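Local atomic coordinates of protein kinase containing Z-DNA binding domains (PDB entry 4LB6), a protein that binds left-handed Z-DNA through its Zalpha domain and probably phosphorylates the translation initiation factor eIF2alpha. Residues A[14-19]-A[43-48]; A[18-23]-A[29-34]. One frame throughout, in Å; residues are numbered along the deposited sequence.

The chain starts with helix 10-23, and both contacts begin there. Interaction 2 closes first. After a four-residue connection (24-27), helix 28-35 packs back on the end of helix 10-23. Interaction 1 closes later, when helix 39-51 returns to the middle of helix 10-23. The shorter loop is nested in the longer one. Their first segments overlap at D18 and Y19; of these two only Y19 touches across a contact, in interaction 2. The three helices meet in one hydrophobic centre. There L46 CD1 lies 4.0 Å from I31 CD1, and I16 and I31 also touch. The two later helices form the helix-turn-helix, and both have residues that reach DNA. Strands 55-58 and 66-69 follow as the wing.

Interaction 1: residues A[14-19]-A[43-48]; sequences MRICDY and NRHLYS. With nucleotides of chain B.
ND2 of N43 sits between two phosphates of chain B, the strand of all nucleotides named here. It gives a nearly straight hydrogen bond of 2.8 Å to OP1 of DG5 of chain B (165°), and a weak one of 3.3 Å from ND2 to OP2 of DC4 of chain B. The hydroxyl of Y47 donates a hydrogen bond to DC4 of chain B, with Y47 OH 2.5 Å from DC4 OP1. This phosphate oxygen lies at the ring edge, in plane. One face of the Y47 ring takes C8 of the DG5 base, 3.4 Å above the plane and over the ring centre. W67 meets Y47 edge-to-face. R44 NE gives a nearly straight hydrogen bond (166°) of 2.8 Å to OP1 of DC6 of chain B, and R44 NH2 forms a salt bridge with E38 of the second subunit.

The protein side of helix 39-51 rests on I16, where the contact is apolar. I16 is forked there: CD1 touches H45 CB at 3.6 Å, and CG2 touches L46 CD2 at 3.7 Å. An extended chi2 of 169° carries CD1 to H45, whose ND1 is hydrogen-bonded to E13 OE2. The helix therefore has one face for the hydrophobic core and another for the DNA backbone. This is the recognition helix of a winged helix-turn-helix, here in the Zalpha domain.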
loop_
_atom_site.group_PDB
_atom_site.type_symbol
_atom_site.label_atom_id
_atom_site.label_comp_id
_atom_site.label_asym_id
_atom_site.label_seq_id
_atom_site.Cartn_x
_atom_site.Cartn_y
_atom_site.Cartn_z
ATOM N N MET A 14 -22.544 11.708 -9.802
ATOM C CA MET A 14 -22.515 12.001 -11.238
ATOM C C MET A 14 -21.091 11.908 -11.779
ATOM O O MET A 14 -20.850 11.350 -12.874
ATOM C CB MET A 14 -23.110 13.396 -11.514
ATOM C CG MET A 14 -22.840 13.886 -12.931
ATOM S SD MET A 14 -23.604 15.492 -13.207
ATOM C CE MET A 14 -25.242 15.190 -12.562
ATOM N N ARG A 15 -20.146 12.461 -11.024
ATOM C CA ARG A 15 -18.749 12.472 -11.471
ATOM C C ARG A 15 -18.135 11.047 -11.535
ATOM O O ARG A 15 -17.379 10.713 -12.446
ATOM C CB ARG A 15 -17.904 13.413 -10.593
ATOM C CG ARG A 15 -18.113 14.941 -10.943
ATOM C CD ARG A 15 -17.275 15.844 -9.974
ATOM N NE ARG A 15 -15.836 15.697 -10.237
ATOM C CZ ARG A 15 -14.847 15.700 -9.325
ATOM N NH1 ARG A 15 -15.082 15.831 -8.013
ATOM N NH2 ARG A 15 -13.599 15.560 -9.756
ATOM N N ILE A 16 -18.518 10.202 -10.598
ATOM C CA ILE A 16 -18.080 8.816 -10.626
ATOM C C ILE A 16 -18.662 8.083 -11.830
ATOM O O ILE A 16 -17.943 7.375 -12.552
ATOM C CB ILE A 16 -18.505 8.080 -9.344
ATOM C CG1 ILE A 16 -17.664 8.649 -8.183
ATOM C CG2 ILE A 16 -18.200 6.527 -9.477
ATOM C CD1 ILE A 16 -18.125 8.242 -6.721
ATOM N N CYS A 17 -19.954 8.283 -12.060
ATOM C CA CYS A 17 -20.603 7.562 -13.130
ATOM C C CYS A 17 -20.070 8.072 -14.457
ATOM O O CYS A 17 -19.966 7.330 -15.439
ATOM C CB CYS A 17 -22.113 7.755 -13.076
ATOM S SG CYS A 17 -22.847 6.759 -11.721
ATOM N N ASP A 18 -19.746 9.347 -14.488
ATOM C CA ASP A 18 -19.236 9.916 -15.737
ATOM C C ASP A 18 -17.832 9.366 -16.049
ATOM O O ASP A 18 -17.482 9.109 -17.193
ATOM C CB ASP A 18 -19.214 11.425 -15.614
ATOM C CG ASP A 18 -18.710 12.103 -16.863
ATOM O OD1 ASP A 18 -19.468 12.259 -17.841
ATOM O OD2 ASP A 18 -17.528 12.487 -16.831
ATOM N N TYR A 19 -17.031 9.195 -15.003
ATOM C CA TYR A 19 -15.744 8.528 -15.160
ATOM C C TYR A 19 -15.895 7.104 -15.758
ATOM O O TYR A 19 -15.212 6.726 -16.757
ATOM C CB TYR A 19 -14.975 8.517 -13.814
ATOM C CG TYR A 19 -13.591 7.928 -13.972
ATOM C CD1 TYR A 19 -13.406 6.569 -13.968
ATOM C CD2 TYR A 19 -12.496 8.735 -14.210
ATOM C CE1 TYR A 19 -12.161 6.021 -14.176
ATOM C CE2 TYR A 19 -11.217 8.171 -14.385
ATOM C CZ TYR A 19 -11.087 6.829 -14.391
ATOM O OH TYR A 19 -9.841 6.222 -14.594
ATOM N N ASN A 43 -15.460 4.927 -2.700
ATOM C CA ASN A 43 -16.020 3.602 -2.423
ATOM C C ASN A 43 -17.413 3.688 -1.788
ATOM O O ASN A 43 -18.267 2.855 -2.116
ATOM C CB ASN A 43 -15.100 2.717 -1.525
ATOM C CG ASN A 43 -14.273 1.741 -2.321
ATOM O OD1 ASN A 43 -14.657 1.303 -3.403
ATOM N ND2 ASN A 43 -13.099 1.354 -1.752
ATOM N N ARG A 44 -17.638 4.617 -0.847
ATOM C CA ARG A 44 -18.975 4.737 -0.216
ATOM C C ARG A 44 -20.009 4.893 -1.340
ATOM O O ARG A 44 -21.068 4.211 -1.357
ATOM C CB ARG A 44 -19.031 5.975 0.743
ATOM C CG ARG A 44 -20.420 6.423 1.273
ATOM C CD ARG A 44 -20.250 7.687 2.174
ATOM N NE ARG A 44 -19.076 7.489 3.015
ATOM C CZ ARG A 44 -18.039 8.322 3.107
ATOM N NH1 ARG A 44 -18.051 9.487 2.489
ATOM N NH2 ARG A 44 -16.994 7.993 3.853
ATOM N N HIS A 45 -19.704 5.798 -2.266
ATOM C CA HIS A 45 -20.664 6.047 -3.358
ATOM C C HIS A 45 -20.775 4.906 -4.359
ATOM O O HIS A 45 -21.864 4.685 -4.880
ATOM C CB HIS A 45 -20.379 7.410 -4.021
ATOM C CG HIS A 45 -20.747 8.555 -3.129
ATOM N ND1 HIS A 45 -22.063 8.917 -2.886
ATOM C CD2 HIS A 45 -19.987 9.366 -2.360
ATOM C CE1 HIS A 45 -22.087 9.935 -2.044
ATOM N NE2 HIS A 45 -20.840 10.233 -1.713
ATOM N N LEU A 46 -19.675 4.191 -4.647
ATOM C CA LEU A 46 -19.773 3.046 -5.561
ATOM C C LEU A 46 -20.696 1.975 -4.980
ATOM O O LEU A 46 -21.573 1.427 -5.691
ATOM C CB LEU A 46 -18.376 2.428 -5.770
ATOM C CG LEU A 46 -17.550 3.218 -6.798
ATOM C CD1 LEU A 46 -16.072 2.718 -6.737
ATOM C CD2 LEU A 46 -18.060 3.051 -8.209
ATOM N N TYR A 47 -20.512 1.687 -3.686
ATOM C CA TYR A 47 -21.350 0.654 -3.026
ATOM C C TYR A 47 -22.803 1.105 -3.002
ATOM O O TYR A 47 -23.732 0.315 -3.284
ATOM C CB TYR A 47 -20.825 0.254 -1.623
ATOM C CG TYR A 47 -19.681 -0.738 -1.771
ATOM C CD1 TYR A 47 -18.347 -0.293 -1.887
ATOM C CD2 TYR A 47 -19.948 -2.109 -1.955
ATOM C CE1 TYR A 47 -17.300 -1.209 -2.092
ATOM C CE2 TYR A 47 -18.917 -3.035 -2.146
ATOM C CZ TYR A 47 -17.596 -2.592 -2.247
ATOM O OH TYR A 47 -16.577 -3.534 -2.409
ATOM N N SER A 48 -23.025 2.375 -2.693
ATOM C CA SER A 48 -24.394 2.945 -2.793
ATOM C C SER A 48 -25.014 2.885 -4.200
ATOM O O SER A 48 -26.223 2.596 -4.357
ATOM C CB SER A 48 -24.414 4.396 -2.306
ATOM O OG SER A 48 -25.690 4.952 -2.585
ATOM P P DG B 5 -12.596 2.238 1.889
ATOM O OP1 DG B 5 -11.889 2.257 0.597
ATOM O OP2 DG B 5 -12.269 3.175 3.022
ATOM O "O5'" DG B 5 -14.145 2.326 1.581
ATOM C "C5'" DG B 5 -15.164 2.416 2.683
ATOM C "C4'" DG B 5 -16.556 2.240 2.121
ATOM O "O4'" DG B 5 -16.710 0.974 1.470
ATOM C "C3'" DG B 5 -17.609 2.187 3.272
ATOM O "O3'" DG B 5 -18.059 3.545 3.365
ATOM C "C2'" DG B 5 -18.692 1.323 2.686
ATOM C "C1'" DG B 5 -18.020 0.411 1.665
ATOM N N9 DG B 5 -17.769 -0.988 2.039
ATOM C C8 DG B 5 -18.169 -2.061 1.297
ATOM N N7 DG B 5 -17.750 -3.229 1.759
ATOM C C5 DG B 5 -17.074 -2.909 2.934
ATOM C C6 DG B 5 -16.376 -3.773 3.827
ATOM O O6 DG B 5 -16.273 -4.996 3.759
ATOM N N1 DG B 5 -15.732 -3.089 4.862
ATOM C C2 DG B 5 -15.728 -1.708 4.953
ATOM N N2 DG B 5 -15.021 -1.174 5.987
ATOM N N3 DG B 5 -16.388 -0.906 4.066
ATOM C C4 DG B 5 -17.017 -1.556 3.083
ATOM P P DC B 4 -12.902 -2.763 -1.544
ATOM O OP1 DC B 4 -14.186 -2.653 -2.358
ATOM O OP2 DC B 4 -11.828 -1.683 -1.747
ATOM O "O5'" DC B 4 -13.376 -2.741 -0.073
ATOM C "C5'" DC B 4 -14.323 -1.697 0.455
ATOM C "C4'" DC B 4 -13.890 -1.069 1.756
ATOM O "O4'" DC B 4 -13.821 -2.160 2.755
ATOM C "C3'" DC B 4 -12.472 -0.435 1.715
ATOM O "O3'" DC B 4 -12.403 0.775 2.509
ATOM C "C2'" DC B 4 -11.595 -1.562 2.380
ATOM C "C1'" DC B 4 -12.602 -2.024 3.431
ATOM N N1 DC B 4 -12.221 -3.370 3.896
ATOM C C2 DC B 4 -11.423 -3.487 5.019
ATOM O O2 DC B 4 -11.080 -2.489 5.618
ATOM N N3 DC B 4 -11.010 -4.725 5.410
ATOM C C4 DC B 4 -11.373 -5.806 4.686
ATOM N N4 DC B 4 -10.909 -7.006 5.194
ATOM C C5 DC B 4 -12.149 -5.709 3.495
ATOM C C6 DC B 4 -12.529 -4.470 3.145
ATOM P P DC B 6 -18.277 4.288 4.782
ATOM O OP1 DC B 6 -19.434 5.218 4.655
ATOM O OP2 DC B 6 -17.078 4.762 5.443
ATOM O "O5'" DC B 6 -18.888 3.094 5.712
ATOM C "C5'" DC B 6 -19.550 3.521 6.925
ATOM C "C4'" DC B 6 -19.127 2.485 8.013
ATOM O "O4'" DC B 6 -19.688 1.183 7.711
ATOM C "C3'" DC B 6 -17.612 2.332 8.266
ATOM O "O3'" DC B 6 -17.385 2.257 9.670
ATOM C "C2'" DC B 6 -17.353 0.949 7.625
ATOM C "C1'" DC B 6 -18.675 0.269 7.966
ATOM N N1 DC B 6 -18.910 -0.898 7.100
ATOM C C2 DC B 6 -18.385 -2.116 7.550
ATOM O O2 DC B 6 -17.737 -2.099 8.599
ATOM N N3 DC B 6 -18.543 -3.208 6.805
ATOM C C4 DC B 6 -19.252 -3.126 5.696
ATOM N N4 DC B 6 -19.432 -4.222 4.965
ATOM C C5 DC B 6 -19.810 -1.903 5.219
ATOM C C6 DC B 6 -19.641 -0.795 5.978
#

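Interaction 2: residues A[18-23]-A[29-34]; sequences DYLRRH and QDIFKE. With nucleotides of chain C; nucleotides of chain D.
Y19, I31 and E34 make up most of this contact. The Y19 ring lies flat against helix 28-35. CA of I31 stands 4.2 Å above its centre, 8° off the normal, in a CH-pi contact. CG1 of I31 packs against Y19 CD1 at 3.7 Å. H23 stacks on the opposite face, so the ring is held between two neighbours. CG of Y19 is anti to the backbone N (chi1 -175°), which turns the ring across to I31. E34 comes in at the ring edge, its CD 3.7 Å from Y19 CE2, with carboxylate and ring planes 80° apart. OE2 of E34 also pairs with NH2 of R22 in a long salt bridge of 3.4 Å. D18 pairs with R21; its link to R22 is too close in the model and doubtful.

Deeper in, L20 CD2 meets I31 CD1 at 4.1 Å. At the far end of the ring, Y19 OH lies 3.5 Å from D30 CB, while D30 OD2 hydrogen-bonds T27 N. On the other side of helix 28-35, K33 NZ gives a hydrogen bond of 2.8 Å to OP2 of DC2 of chain D. The buried part thus holds by apolar and aromatic packing, and the long, exposed R22-E34 pair probably adds little.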
loop_
_atom_site.group_PDB
_atom_site.type_symbol
_atom_site.label_atom_id
_atom_site.label_comp_id
_atom_site.label_asym_id
_atom_site.label_seq_id
_atom_site.Cartn_x
_atom_site.Cartn_y
_atom_site.Cartn_z
ATOM N N ASP A 18 -19.746 9.347 -14.488
ATOM C CA ASP A 18 -19.236 9.916 -15.737
ATOM C C ASP A 18 -17.832 9.366 -16.049
ATOM O O ASP A 18 -17.482 9.109 -17.193
ATOM C CB ASP A 18 -19.214 11.425 -15.614
ATOM C CG ASP A 18 -18.710 12.103 -16.863
ATOM O OD1 ASP A 18 -19.468 12.259 -17.841
ATOM O OD2 ASP A 18 -17.528 12.487 -16.831
ATOM N N TYR A 19 -17.031 9.195 -15.003
ATOM C CA TYR A 19 -15.744 8.528 -15.160
ATOM C C TYR A 19 -15.895 7.104 -15.758
ATOM O O TYR A 19 -15.212 6.726 -16.757
ATOM C CB TYR A 19 -14.975 8.517 -13.814
ATOM C CG TYR A 19 -13.591 7.928 -13.972
ATOM C CD1 TYR A 19 -13.406 6.569 -13.968
ATOM C CD2 TYR A 19 -12.496 8.735 -14.210
ATOM C CE1 TYR A 19 -12.161 6.021 -14.176
ATOM C CE2 TYR A 19 -11.217 8.171 -14.385
ATOM C CZ TYR A 19 -11.087 6.829 -14.391
ATOM O OH TYR A 19 -9.841 6.222 -14.594
ATOM N N LEU A 20 -16.794 6.331 -15.162
ATOM C CA LEU A 20 -17.072 4.997 -15.668
ATOM C C LEU A 20 -17.650 5.031 -17.107
ATOM O O LEU A 20 -17.322 4.177 -17.915
ATOM C CB LEU A 20 -17.994 4.244 -14.734
ATOM C CG LEU A 20 -17.398 3.927 -13.338
ATOM C CD1 LEU A 20 -18.462 3.319 -12.463
ATOM C CD2 LEU A 20 -16.154 3.019 -13.356
ATOM N N ARG A 21 -18.502 5.995 -17.413
ATOM C CA ARG A 21 -19.012 6.099 -18.798
ATOM C C ARG A 21 -17.884 6.241 -19.801
ATOM O O ARG A 21 -17.897 5.605 -20.862
ATOM C CB ARG A 21 -19.985 7.267 -18.975
ATOM C CG ARG A 21 -20.525 7.373 -20.402
ATOM C CD ARG A 21 -21.420 8.574 -20.477
ATOM N NE ARG A 21 -20.675 9.794 -20.193
ATOM C CZ ARG A 21 -19.906 10.426 -21.067
ATOM N NH1 ARG A 21 -19.784 9.967 -22.324
ATOM N NH2 ARG A 21 -19.265 11.534 -20.694
ATOM N N ARG A 22 -16.905 7.085 -19.477
ATOM C CA ARG A 22 -15.795 7.342 -20.399
ATOM C C ARG A 22 -14.718 6.269 -20.368
ATOM O O ARG A 22 -14.020 6.045 -21.368
ATOM C CB ARG A 22 -15.138 8.690 -20.101
ATOM C CG ARG A 22 -16.097 9.884 -20.151
ATOM C CD ARG A 22 -15.364 11.211 -19.929
ATOM N NE ARG A 22 -14.281 11.090 -18.944
ATOM C CZ ARG A 22 -14.413 11.356 -17.644
ATOM N NH1 ARG A 22 -15.579 11.754 -17.174
ATOM N NH2 ARG A 22 -13.389 11.221 -16.808
ATOM N N HIS A 23 -14.538 5.620 -19.222
ATOM C CA HIS A 23 -13.406 4.711 -19.100
ATOM C C HIS A 23 -13.734 3.240 -19.091
ATOM O O HIS A 23 -12.821 2.436 -19.209
ATOM C CB HIS A 23 -12.598 4.983 -17.847
ATOM C CG HIS A 23 -11.687 6.151 -17.954
ATOM N ND1 HIS A 23 -12.105 7.442 -17.746
ATOM C CD2 HIS A 23 -10.360 6.215 -18.202
ATOM C CE1 HIS A 23 -11.077 8.262 -17.874
ATOM N NE2 HIS A 23 -10.008 7.543 -18.155
ATOM N N GLN A 29 -9.154 3.026 -7.303
ATOM C CA GLN A 29 -7.927 3.781 -7.333
ATOM C C GLN A 29 -7.862 4.674 -8.593
ATOM O O GLN A 29 -7.543 5.882 -8.506
ATOM C CB GLN A 29 -6.724 2.821 -7.250
ATOM C CG GLN A 29 -6.487 2.223 -5.821
ATOM C CD GLN A 29 -7.380 1.025 -5.467
ATOM O OE1 GLN A 29 -8.099 0.491 -6.308
ATOM N NE2 GLN A 29 -7.308 0.574 -4.212
ATOM N N ASP A 30 -8.254 4.089 -9.739
ATOM C CA ASP A 30 -8.458 4.823 -11.000
ATOM C C ASP A 30 -9.282 6.086 -10.804
ATOM O O ASP A 30 -8.921 7.181 -11.239
ATOM C CB ASP A 30 -9.165 3.926 -12.044
ATOM C CG ASP A 30 -8.262 2.817 -12.565
ATOM O OD1 ASP A 30 -7.033 3.067 -12.588
ATOM O OD2 ASP A 30 -8.762 1.706 -12.927
ATOM N N ILE A 31 -10.418 5.909 -10.145
ATOM C CA ILE A 31 -11.448 6.954 -10.047
ATOM C C ILE A 31 -11.024 8.048 -9.040
ATOM O O ILE A 31 -11.044 9.249 -9.357
ATOM C CB ILE A 31 -12.761 6.349 -9.569
ATOM C CG1 ILE A 31 -13.248 5.287 -10.554
ATOM C CG2 ILE A 31 -13.818 7.445 -9.470
ATOM C CD1 ILE A 31 -14.349 4.342 -9.943
ATOM N N PHE A 32 -10.570 7.670 -7.841
ATOM C CA PHE A 32 -10.288 8.742 -6.850
ATOM C C PHE A 32 -9.117 9.646 -7.226
ATOM O O PHE A 32 -9.081 10.822 -6.861
ATOM C CB PHE A 32 -10.198 8.186 -5.367
ATOM C CG PHE A 32 -8.818 7.729 -4.908
ATOM C CD1 PHE A 32 -7.839 8.627 -4.507
ATOM C CD2 PHE A 32 -8.538 6.379 -4.805
ATOM C CE1 PHE A 32 -6.586 8.205 -4.066
ATOM C CE2 PHE A 32 -7.284 5.941 -4.389
ATOM C CZ PHE A 32 -6.289 6.848 -4.010
ATOM N N LYS A 33 -8.122 9.117 -7.924
ATOM C CA LYS A 33 -7.007 9.972 -8.276
ATOM C C LYS A 33 -7.421 10.974 -9.348
ATOM O O LYS A 33 -6.961 12.110 -9.324
ATOM C CB LYS A 33 -5.785 9.167 -8.760
ATOM C CG LYS A 33 -5.256 8.199 -7.715
ATOM C CD LYS A 33 -4.055 7.332 -8.263
ATOM C CE LYS A 33 -3.734 6.243 -7.252
ATOM N NZ LYS A 33 -2.588 5.388 -7.717
ATOM N N GLU A 34 -8.261 10.561 -10.297
ATOM C CA GLU A 34 -8.666 11.472 -11.370
ATOM C C GLU A 34 -9.599 12.526 -10.803
ATOM O O GLU A 34 -9.460 13.705 -11.097
ATOM C CB GLU A 34 -9.346 10.715 -12.506
ATOM C CG GLU A 34 -10.033 11.610 -13.554
ATOM C CD GLU A 34 -9.510 11.370 -14.945
ATOM O OE1 GLU A 34 -8.439 10.723 -15.078
ATOM O OE2 GLU A 34 -10.162 11.837 -15.913
ATOM P P DG C 7 -4.143 4.048 -1.998
ATOM O OP1 DG C 7 -5.342 4.499 -1.403
ATOM O OP2 DG C 7 -3.950 3.109 -3.166
ATOM O "O5'" DG C 7 -3.385 5.389 -2.447
ATOM C "C5'" DG C 7 -2.172 5.359 -3.217
ATOM C "C4'" DG C 7 -1.562 6.726 -3.257
ATOM O "O4'" DG C 7 -1.108 7.170 -2.027
ATOM C "C3'" DG C 7 -0.222 6.474 -3.927
ATOM O "O3'" DG C 7 -0.718 6.739 -5.161
ATOM C "C2'" DG C 7 0.621 7.604 -3.504
ATOM C "C1'" DG C 7 0.102 7.898 -2.138
ATOM N N9 DG C 7 0.864 7.389 -1.000
ATOM C C8 DG C 7 1.336 8.182 0.020
ATOM N N7 DG C 7 1.939 7.495 0.966
ATOM C C5 DG C 7 1.861 6.161 0.528
ATOM C C6 DG C 7 2.389 4.970 1.147
ATOM O O6 DG C 7 2.899 4.873 2.227
ATOM N N1 DG C 7 2.123 3.822 0.430
ATOM C C2 DG C 7 1.467 3.871 -0.800
ATOM N N2 DG C 7 1.196 2.683 -1.369
ATOM N N3 DG C 7 0.949 4.960 -1.410
ATOM C C4 DG C 7 1.256 6.082 -0.706
ATOM P P DC D 2 0.715 6.915 -6.828
ATOM O OP1 DC D 2 1.796 7.948 -6.577
ATOM O OP2 DC D 2 -0.244 6.822 -7.997
ATOM O "O5'" DC D 2 1.267 5.415 -6.490
ATOM C "C5'" DC D 2 2.033 4.855 -7.583
ATOM C "C4'" DC D 2 2.645 3.570 -7.058
ATOM O "O4'" DC D 2 3.633 3.910 -6.039
ATOM C "C3'" DC D 2 1.588 2.660 -6.385
ATOM O "O3'" DC D 2 1.872 1.298 -6.761
ATOM C "C2'" DC D 2 1.926 2.829 -4.902
ATOM C "C1'" DC D 2 3.442 3.095 -4.886
ATOM N N1 DC D 2 3.922 3.833 -3.679
ATOM C C2 DC D 2 4.504 3.051 -2.677
ATOM O O2 DC D 2 4.509 1.805 -2.809
ATOM N N3 DC D 2 4.938 3.637 -1.559
ATOM C C4 DC D 2 4.869 4.964 -1.495
ATOM N N4 DC D 2 5.272 5.567 -0.377
ATOM C C5 DC D 2 4.254 5.793 -2.491
ATOM C C6 DC D 2 3.834 5.187 -3.611
#